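Local coordinates for PilO protein (Pseudomonas aeruginosa, PDB 2RJZ) that helps build the inner-membrane platform for type IV pilus assembly by pairing with PilN, and so supports twitching motility and surface adhesion, at residues P45-D50 / R104-H109; L79-S84 / A130-Y135; M27-G32 / Q73-E78. One frame throughout, in Å; residues are numbered along the deposited sequence.

Contact 1 of 3, residues P45-D50 / R104-H109; sequences PGLLED and RIVTLH. With SO4 (sulfate ion), chain D.
In the periplasmic domain of PilO, helix 43-57 packs on the antiparallel sheet of a ferredoxin-like alpha-beta-beta-alpha-beta-beta fold; its Gly46, Leu47 and Asp50 meet Arg104 and Val106, where the chain enters 106-115, an outermost strand of this chain's sheet. Leu47, with CG anti to its backbone N (chi1 179°), sends CD1 to 3.9 Å from Val106 CB and equally close to Arg104 CB. The Arg104 chain runs counter to Leu47, and a bend at chi2 lays its guanidinium against the helix backbone, with Gly46 C and Leu47 N over one face. Having no side chain, Gly46 leaves room for this approach, its CA 3.6 Å from Arg104 NH2. Arg104 NE forms a nearly straight salt bridge (166°) with Asp50 OD2 at 2.9 Å, meeting it on the anti side but 31° out of the carboxylate plane, while the oxygen lies in the guanidinium plane; Arg104 NH2 adds a weak bond to it. Glu43 binds NH1. Val106 O accepts a hydrogen bond from Gln6 of the second subunit. A sulfate, probably from the crystallisation liquor, accepts two bonds, from Arg104 NH1 to O3 and from Arg104 NH2 to O4, each 2.7 Å.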
# COMPACT_ATOMS: atom_id res chain seq x y z
N PRO A 45 -2.69 13.24 -14.82
CA PRO A 45 -3.65 14.33 -14.63
C PRO A 45 -5.04 13.82 -14.24
O PRO A 45 -5.74 14.46 -13.44
CB PRO A 45 -3.69 15.00 -16.02
CG PRO A 45 -2.43 14.57 -16.69
CD PRO A 45 -2.25 13.16 -16.23
N GLY A 46 -5.43 12.69 -14.83
CA GLY A 46 -6.68 12.03 -14.50
C GLY A 46 -6.64 11.50 -13.08
O GLY A 46 -7.62 11.63 -12.32
N LEU A 47 -5.51 10.92 -12.69
CA LEU A 47 -5.34 10.49 -11.30
C LEU A 47 -5.54 11.66 -10.32
O LEU A 47 -6.34 11.58 -9.37
CB LEU A 47 -3.97 9.80 -11.07
CG LEU A 47 -3.70 9.33 -9.63
CD1 LEU A 47 -4.71 8.29 -9.15
CD2 LEU A 47 -2.31 8.74 -9.57
N LEU A 48 -4.84 12.77 -10.57
CA LEU A 48 -4.96 13.95 -9.73
C LEU A 48 -6.37 14.47 -9.65
O LEU A 48 -6.84 14.86 -8.58
CB LEU A 48 -3.98 15.05 -10.17
CG LEU A 48 -2.49 14.67 -10.06
CD1 LEU A 48 -1.62 15.90 -10.34
CD2 LEU A 48 -2.12 14.05 -8.69
N GLU A 49 -7.06 14.44 -10.78
CA GLU A 49 -8.47 14.82 -10.81
C GLU A 49 -9.33 13.91 -9.90
O GLU A 49 -10.18 14.39 -9.17
CB GLU A 49 -8.99 14.74 -12.25
CG GLU A 49 -10.48 14.98 -12.34
CD GLU A 49 -11.09 14.43 -13.60
OE1 GLU A 49 -10.52 13.47 -14.18
OE2 GLU A 49 -12.15 14.95 -14.01
N ASP A 50 -9.13 12.59 -9.97
CA ASP A 50 -9.91 11.64 -9.15
C ASP A 50 -9.56 11.74 -7.68
O ASP A 50 -10.45 11.71 -6.83
CB ASP A 50 -9.67 10.20 -9.59
CG ASP A 50 -10.37 9.87 -10.88
OD1 ASP A 50 -11.34 10.59 -11.19
OD2 ASP A 50 -9.96 8.90 -11.57
N ARG A 104 -7.72 3.20 -11.18
CA ARG A 104 -6.39 3.70 -11.56
C ARG A 104 -5.37 2.78 -10.91
O ARG A 104 -5.67 2.13 -9.89
CB ARG A 104 -6.16 5.13 -11.02
CG ARG A 104 -7.20 6.19 -11.45
CD ARG A 104 -6.74 6.96 -12.68
NE ARG A 104 -7.79 7.86 -13.13
CZ ARG A 104 -7.86 8.36 -14.36
NH1 ARG A 104 -6.93 8.04 -15.25
NH2 ARG A 104 -8.85 9.19 -14.69
N ILE A 105 -4.16 2.74 -11.47
CA ILE A 105 -3.05 2.00 -10.92
C ILE A 105 -2.37 2.97 -9.95
O ILE A 105 -1.54 3.79 -10.34
CB ILE A 105 -2.03 1.52 -12.03
CG1 ILE A 105 -2.72 0.80 -13.21
CG2 ILE A 105 -0.88 0.72 -11.39
CD1 ILE A 105 -3.66 -0.34 -12.85
N VAL A 106 -2.78 2.90 -8.69
CA VAL A 106 -2.28 3.81 -7.66
C VAL A 106 -2.14 3.03 -6.35
O VAL A 106 -3.05 2.33 -5.94
CB VAL A 106 -3.18 5.07 -7.51
CG1 VAL A 106 -4.62 4.70 -7.15
CG2 VAL A 106 -2.58 6.05 -6.49
N THR A 107 -0.97 3.14 -5.73
CA THR A 107 -0.75 2.48 -4.45
C THR A 107 -0.55 3.56 -3.40
O THR A 107 -0.07 4.67 -3.71
CB THR A 107 0.47 1.53 -4.51
OG1 THR A 107 1.63 2.26 -4.91
CG2 THR A 107 0.24 0.38 -5.47
N LEU A 108 -0.92 3.25 -2.17
CA LEU A 108 -0.79 4.19 -1.07
C LEU A 108 0.24 3.69 -0.09
O LEU A 108 0.39 2.48 0.10
CB LEU A 108 -2.14 4.44 -0.38
CG LEU A 108 -3.20 5.06 -1.30
CD1 LEU A 108 -4.55 5.06 -0.61
CD2 LEU A 108 -2.82 6.48 -1.65
N HIS A 109 0.97 4.62 0.51
CA HIS A 109 2.15 4.23 1.32
C HIS A 109 2.12 4.87 2.70
O HIS A 109 1.05 4.93 3.29
CB HIS A 109 3.43 4.41 0.51
CG HIS A 109 3.36 3.70 -0.81
ND1 HIS A 109 3.83 2.42 -1.01
CD2 HIS A 109 2.78 4.07 -1.99
CE1 HIS A 109 3.57 2.04 -2.24
NE2 HIS A 109 2.93 3.03 -2.86
S SO4 D . -8.21 9.82 -18.14
O1 SO4 D . -8.00 10.81 -19.20
O2 SO4 D . -8.82 8.62 -18.70
O3 SO4 D . -6.92 9.51 -17.52
O4 SO4 D . -9.12 10.38 -17.14
O HOH W 1 -11.35 11.12 -13.82

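Contact 2 of 3, residues L79-S84 / A130-Y135; sequences LPIQIS and AKTYRY. With SO4 (sulfate ion), chain C.
Leu79 sits opposite Thr132 in a hydrogen-bonded antiparallel pair, and it buries more surface here than any other residue. The backbones grip each other in both directions, Leu79 N reaching Thr132 O at 2.6 Å and Thr132 N reaching Leu79 O at 3.0 Å. Beyond CB, the leucine lies along the partner strand: its CG stands anti to the carbonyl carbon (chi1 -57°), and Leu79 CD1 rests 3.8 Å from Tyr133 CA, with Arg134 N equally near. The aliphatic CG and CD of Arg134 pass alongside this methyl, while Arg134 NE forms a salt bridge with Glu70.

Thr132 divides its two branches. OG1, anti to the backbone N (chi1 -163°), is taken by Ile105 O, just ahead of strand 106-115, whereas Thr132 CG2 turns to Leu79 and touches its CB at 3.9 Å. Val44 and Leu47 of helix 43-57 pack on Thr132, while the same two residues press on Leu79 and Ile81 respectively.

Ala130 pairs with Ile81 through two nearly straight backbone bonds, Ile81 N to Ala130 O and Ala130 N to Ile81 O, each 2.8 Å. Its methyl lies on the helix-covered face together with Leu79, Ile81 and Thr132. Between these pairs, Pro80 and Lys131 form a non-hydrogen-bonded pair, so proline's missing N-H costs this strand pairing nothing. The extended Lys131 makes a salt bridge with Glu78; its contact to a sulfate, probably from the crystallisation liquor and also held by Ser2 N, is implausibly short and doubtful in detail.

The two strands, 76-87 and 124-135, are the central neighbours of the four-stranded antiparallel sheet, in the 1-2-4-3 order of this ferredoxin-like, circularly permuted alpha-beta-beta-alpha-beta-beta domain.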
# COMPACT_ATOMS: atom_id res chain seq x y z
N LEU A 79 6.10 7.09 -9.96
CA LEU A 79 5.91 8.52 -9.85
C LEU A 79 5.26 8.77 -8.49
O LEU A 79 4.08 8.54 -8.33
CB LEU A 79 5.02 9.01 -11.02
CG LEU A 79 5.44 8.75 -12.51
CD1 LEU A 79 5.21 7.32 -13.09
CD2 LEU A 79 4.76 9.76 -13.44
N PRO A 80 6.07 9.20 -7.49
CA PRO A 80 5.58 9.47 -6.13
C PRO A 80 4.88 10.82 -6.02
O PRO A 80 5.41 11.83 -6.47
CB PRO A 80 6.86 9.47 -5.26
CG PRO A 80 8.02 9.12 -6.21
CD PRO A 80 7.52 9.43 -7.60
N ILE A 81 3.69 10.80 -5.43
CA ILE A 81 2.88 11.99 -5.25
C ILE A 81 2.54 12.09 -3.76
O ILE A 81 1.84 11.23 -3.20
CB ILE A 81 1.56 11.86 -6.02
CG1 ILE A 81 1.81 11.59 -7.51
CG2 ILE A 81 0.66 13.08 -5.79
CD1 ILE A 81 0.66 10.88 -8.20
N GLN A 82 3.03 13.16 -3.13
CA GLN A 82 2.71 13.45 -1.74
C GLN A 82 1.51 14.39 -1.60
O GLN A 82 1.53 15.51 -2.12
CB GLN A 82 3.93 14.05 -1.05
CG GLN A 82 3.71 14.28 0.42
CD GLN A 82 4.74 15.22 0.99
OE1 GLN A 82 5.94 15.02 0.80
NE2 GLN A 82 4.28 16.28 1.67
N ILE A 83 0.47 13.91 -0.92
CA ILE A 83 -0.77 14.63 -0.73
C ILE A 83 -0.93 15.13 0.71
O ILE A 83 -0.87 14.31 1.67
CB ILE A 83 -2.01 13.72 -0.97
CG1 ILE A 83 -1.84 12.74 -2.13
CG2 ILE A 83 -3.28 14.53 -1.11
CD1 ILE A 83 -1.50 13.38 -3.40
N SER A 84 -1.19 16.43 0.86
CA SER A 84 -1.58 17.03 2.14
C SER A 84 -3.03 17.49 2.13
O SER A 84 -3.44 18.33 1.32
CB SER A 84 -0.71 18.25 2.46
OG SER A 84 0.64 17.87 2.65
N ALA A 130 1.31 8.67 -2.26
CA ALA A 130 0.69 7.83 -3.26
C ALA A 130 1.74 7.60 -4.33
O ALA A 130 2.71 8.36 -4.42
CB ALA A 130 -0.55 8.51 -3.86
N LYS A 131 1.59 6.53 -5.10
CA LYS A 131 2.46 6.31 -6.25
C LYS A 131 1.66 5.83 -7.40
O LYS A 131 0.71 5.07 -7.27
CB LYS A 131 3.54 5.25 -5.98
CG LYS A 131 4.64 5.69 -5.08
CD LYS A 131 5.48 4.49 -4.73
CE LYS A 131 6.50 4.88 -3.69
NZ LYS A 131 7.43 3.76 -3.43
N THR A 132 2.08 6.29 -8.57
CA THR A 132 1.59 5.70 -9.77
C THR A 132 2.81 5.28 -10.61
O THR A 132 3.96 5.57 -10.25
CB THR A 132 0.58 6.61 -10.49
OG1 THR A 132 -0.15 5.82 -11.45
CG2 THR A 132 1.30 7.81 -11.17
N TYR A 133 2.53 4.62 -11.72
CA TYR A 133 3.54 3.91 -12.46
C TYR A 133 3.28 4.02 -13.97
O TYR A 133 2.12 4.08 -14.43
CB TYR A 133 3.58 2.43 -12.04
CG TYR A 133 3.63 2.19 -10.53
CD1 TYR A 133 4.84 1.91 -9.86
CD2 TYR A 133 2.46 2.26 -9.77
CE1 TYR A 133 4.86 1.68 -8.47
CE2 TYR A 133 2.46 2.07 -8.41
CZ TYR A 133 3.65 1.77 -7.75
OH TYR A 133 3.57 1.59 -6.39
N ARG A 134 4.36 4.00 -14.74
CA ARG A 134 4.23 3.89 -16.18
C ARG A 134 5.30 2.95 -16.72
O ARG A 134 6.34 2.76 -16.08
CB ARG A 134 4.31 5.27 -16.83
CG ARG A 134 5.69 5.85 -16.89
CD ARG A 134 5.61 7.35 -17.19
NE ARG A 134 6.87 8.06 -16.96
CZ ARG A 134 7.84 8.18 -17.86
NH1 ARG A 134 7.71 7.61 -19.07
NH2 ARG A 134 8.95 8.86 -17.56
N TYR A 135 5.05 2.36 -17.89
CA TYR A 135 6.06 1.58 -18.59
C TYR A 135 7.38 2.36 -18.75
O TYR A 135 7.36 3.53 -19.13
CB TYR A 135 5.54 1.18 -19.96
CG TYR A 135 6.53 0.44 -20.81
CD1 TYR A 135 7.05 -0.79 -20.38
CD2 TYR A 135 6.94 0.94 -22.05
CE1 TYR A 135 7.94 -1.49 -21.14
CE2 TYR A 135 7.85 0.23 -22.84
CZ TYR A 135 8.35 -0.98 -22.37
OH TYR A 135 9.25 -1.72 -23.11
S SO4 C . 7.79 2.96 -0.23
O1 SO4 C . 7.34 4.36 -0.19
O2 SO4 C . 7.60 2.35 -1.55
O3 SO4 C . 9.23 2.90 0.06
O4 SO4 C . 7.01 2.17 0.74

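Contact 3 of 3, residues M27-G32 / Q73-E78; sequences MEESFG and QQFYIE
Glu28 comes first along helix 17-36 to meet the turn at residues 73-76, and it does so with both its backbone and its side chain. The Glu28 carbonyl O lies 3.8 Å from Phe75 CB, while the side chain, extended beyond CG, brings Glu28 OE1 to 4.0 Å from Tyr76 CE2. The carboxylate is turned steeply against the tyrosine ring, and OE1 finds its charge partner in Lys4, which also binds the amide oxygen of Gln73.

Glu29 lies against Phe75. Its CB stands over one face of the phenyl ring, 4.2 Å from the centroid, in a CH-pi contact. With CG anti to the backbone N (chi1 -170°), the chain continues across the ring, where the carboxylate stacks nearly parallel to it, planes 17° apart, and Glu29 OE2 reaches the CE1 rim of Phe75 at 3.9 Å. The opposite face of Phe75 is lined by CG of Gln74.

The turn that carries Phe75 and leads into Tyr76 links strands 61-72 and 76-87 of a beta hairpin, and a backbone bond from Gln73 N to Tyr76 O helps close it. Helix 17-36, part of a predicted coiled coil, packs against this end of the sheet.

Phe31 approaches from the helix with its edge toward the Tyr76 face, a T-shaped pair with centroids 5.1 Å apart and planes at 75°. Phe31 CD2 leads, 3.7 Å from Tyr76 CD2, and the other face of the tyrosine carries Gln73 CB. Phe31 also meets Tyr133 edge-to-face and packs on Met27 of the second subunit.

Gly32 brings the backbones together: Gly32 CA makes a CA-H...O contact of 3.5 Å with Phe75 O, at a point where the bare glycine lets the turn come close.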
# COMPACT_ATOMS: atom_id res chain seq x y z
N MET A 27 7.99 -10.95 -12.84
CA MET A 27 6.95 -10.16 -12.19
C MET A 27 7.03 -8.70 -12.67
O MET A 27 6.02 -8.11 -13.09
CB MET A 27 7.09 -10.24 -10.66
CG MET A 27 5.83 -9.91 -9.91
SD MET A 27 5.92 -10.08 -8.12
CE MET A 27 4.35 -9.30 -7.81
N GLU A 28 8.23 -8.13 -12.62
CA GLU A 28 8.45 -6.76 -13.07
C GLU A 28 8.12 -6.57 -14.54
O GLU A 28 7.44 -5.62 -14.91
CB GLU A 28 9.90 -6.34 -12.81
CG GLU A 28 10.27 -6.47 -11.36
CD GLU A 28 11.66 -5.97 -11.08
OE1 GLU A 28 11.92 -4.77 -11.39
OE2 GLU A 28 12.47 -6.79 -10.56
N GLU A 29 8.59 -7.50 -15.38
CA GLU A 29 8.35 -7.42 -16.81
C GLU A 29 6.85 -7.47 -17.11
O GLU A 29 6.33 -6.68 -17.92
CB GLU A 29 9.13 -8.53 -17.55
CG GLU A 29 9.13 -8.37 -19.08
CD GLU A 29 10.29 -9.12 -19.75
OE1 GLU A 29 10.80 -10.12 -19.15
OE2 GLU A 29 10.69 -8.71 -20.86
N SER A 30 6.15 -8.39 -16.45
CA SER A 30 4.71 -8.48 -16.54
C SER A 30 3.99 -7.22 -16.07
O SER A 30 3.03 -6.79 -16.69
CB SER A 30 4.20 -9.69 -15.77
OG SER A 30 4.67 -10.86 -16.44
N PHE A 31 4.47 -6.61 -15.00
CA PHE A 31 3.88 -5.38 -14.51
C PHE A 31 4.02 -4.29 -15.58
O PHE A 31 3.06 -3.61 -15.88
CB PHE A 31 4.52 -4.98 -13.17
CG PHE A 31 3.93 -3.72 -12.54
CD1 PHE A 31 2.55 -3.57 -12.36
CD2 PHE A 31 4.77 -2.71 -12.11
CE1 PHE A 31 2.02 -2.42 -11.72
CE2 PHE A 31 4.27 -1.55 -11.51
CZ PHE A 31 2.88 -1.41 -11.32
N GLY A 32 5.21 -4.15 -16.16
CA GLY A 32 5.46 -3.22 -17.26
C GLY A 32 4.64 -3.53 -18.51
O GLY A 32 4.13 -2.63 -19.13
N GLN A 73 12.80 1.77 -12.63
CA GLN A 73 13.27 0.42 -12.53
C GLN A 73 13.49 -0.02 -13.96
O GLN A 73 13.42 0.80 -14.87
CB GLN A 73 12.24 -0.47 -11.85
CG GLN A 73 11.89 -0.05 -10.41
CD GLN A 73 13.08 -0.01 -9.47
OE1 GLN A 73 14.02 -0.79 -9.61
NE2 GLN A 73 13.03 0.89 -8.49
N GLN A 74 13.76 -1.29 -14.18
CA GLN A 74 14.00 -1.78 -15.54
C GLN A 74 12.78 -1.65 -16.46
O GLN A 74 12.90 -1.16 -17.59
CB GLN A 74 14.53 -3.23 -15.53
CG GLN A 74 15.15 -3.62 -16.88
CD GLN A 74 15.72 -5.04 -16.93
OE1 GLN A 74 15.56 -5.84 -16.00
NE2 GLN A 74 16.38 -5.36 -18.04
N PHE A 75 11.60 -2.08 -15.99
CA PHE A 75 10.44 -2.16 -16.89
C PHE A 75 9.31 -1.19 -16.59
O PHE A 75 8.29 -1.16 -17.29
CB PHE A 75 9.94 -3.61 -16.99
CG PHE A 75 11.00 -4.59 -17.45
CD1 PHE A 75 11.38 -4.65 -18.78
CD2 PHE A 75 11.61 -5.44 -16.55
CE1 PHE A 75 12.37 -5.54 -19.21
CE2 PHE A 75 12.57 -6.33 -16.96
CZ PHE A 75 12.96 -6.38 -18.29
N TYR A 76 9.46 -0.40 -15.53
CA TYR A 76 8.45 0.56 -15.13
C TYR A 76 9.12 1.68 -14.37
O TYR A 76 10.22 1.52 -13.83
CB TYR A 76 7.33 -0.10 -14.29
CG TYR A 76 7.79 -0.56 -12.91
CD1 TYR A 76 7.72 0.28 -11.82
CD2 TYR A 76 8.31 -1.84 -12.72
CE1 TYR A 76 8.16 -0.14 -10.56
CE2 TYR A 76 8.75 -2.26 -11.49
CZ TYR A 76 8.68 -1.41 -10.42
OH TYR A 76 9.11 -1.85 -9.19
N ILE A 77 8.44 2.82 -14.35
CA ILE A 77 8.90 4.00 -13.65
C ILE A 77 7.83 4.38 -12.62
O ILE A 77 6.64 4.40 -12.95
CB ILE A 77 9.15 5.16 -14.67
CG1 ILE A 77 10.15 4.70 -15.74
CG2 ILE A 77 9.64 6.45 -13.95
CD1 ILE A 77 10.12 5.54 -17.02
N GLU A 78 8.24 4.63 -11.39
CA GLU A 78 7.30 5.05 -10.38
C GLU A 78 7.30 6.57 -10.24
O GLU A 78 8.32 7.23 -10.42
CB GLU A 78 7.51 4.34 -9.03
CG GLU A 78 8.67 4.83 -8.23
CD GLU A 78 8.91 4.08 -6.92
OE1 GLU A 78 8.89 2.81 -6.92
OE2 GLU A 78 9.14 4.79 -5.90

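Contacts 1 and 2 belong to the middle of the domain, their centres about 7 Å apart, whereas the centre of contact 3 lies about 15 Å from the chain centre, toward the end of the sheet. Contact 2 is strand pairing by backbone bonds; contact 1 lays a helix over that sheet, with leucine packing inside and a salt bridge on its more exposed side. Contact 3 again sets a helix against the sheet, but at its end, and relies instead on aromatic and CH-pi packing. Contacts 2 and 3 share strand 76-87. A probable hydrogen bond between the Tyr133 and Thr107 hydroxyls ties contact 2 to segment 104-109. Contacts 1 and 3 both touch the second subunit.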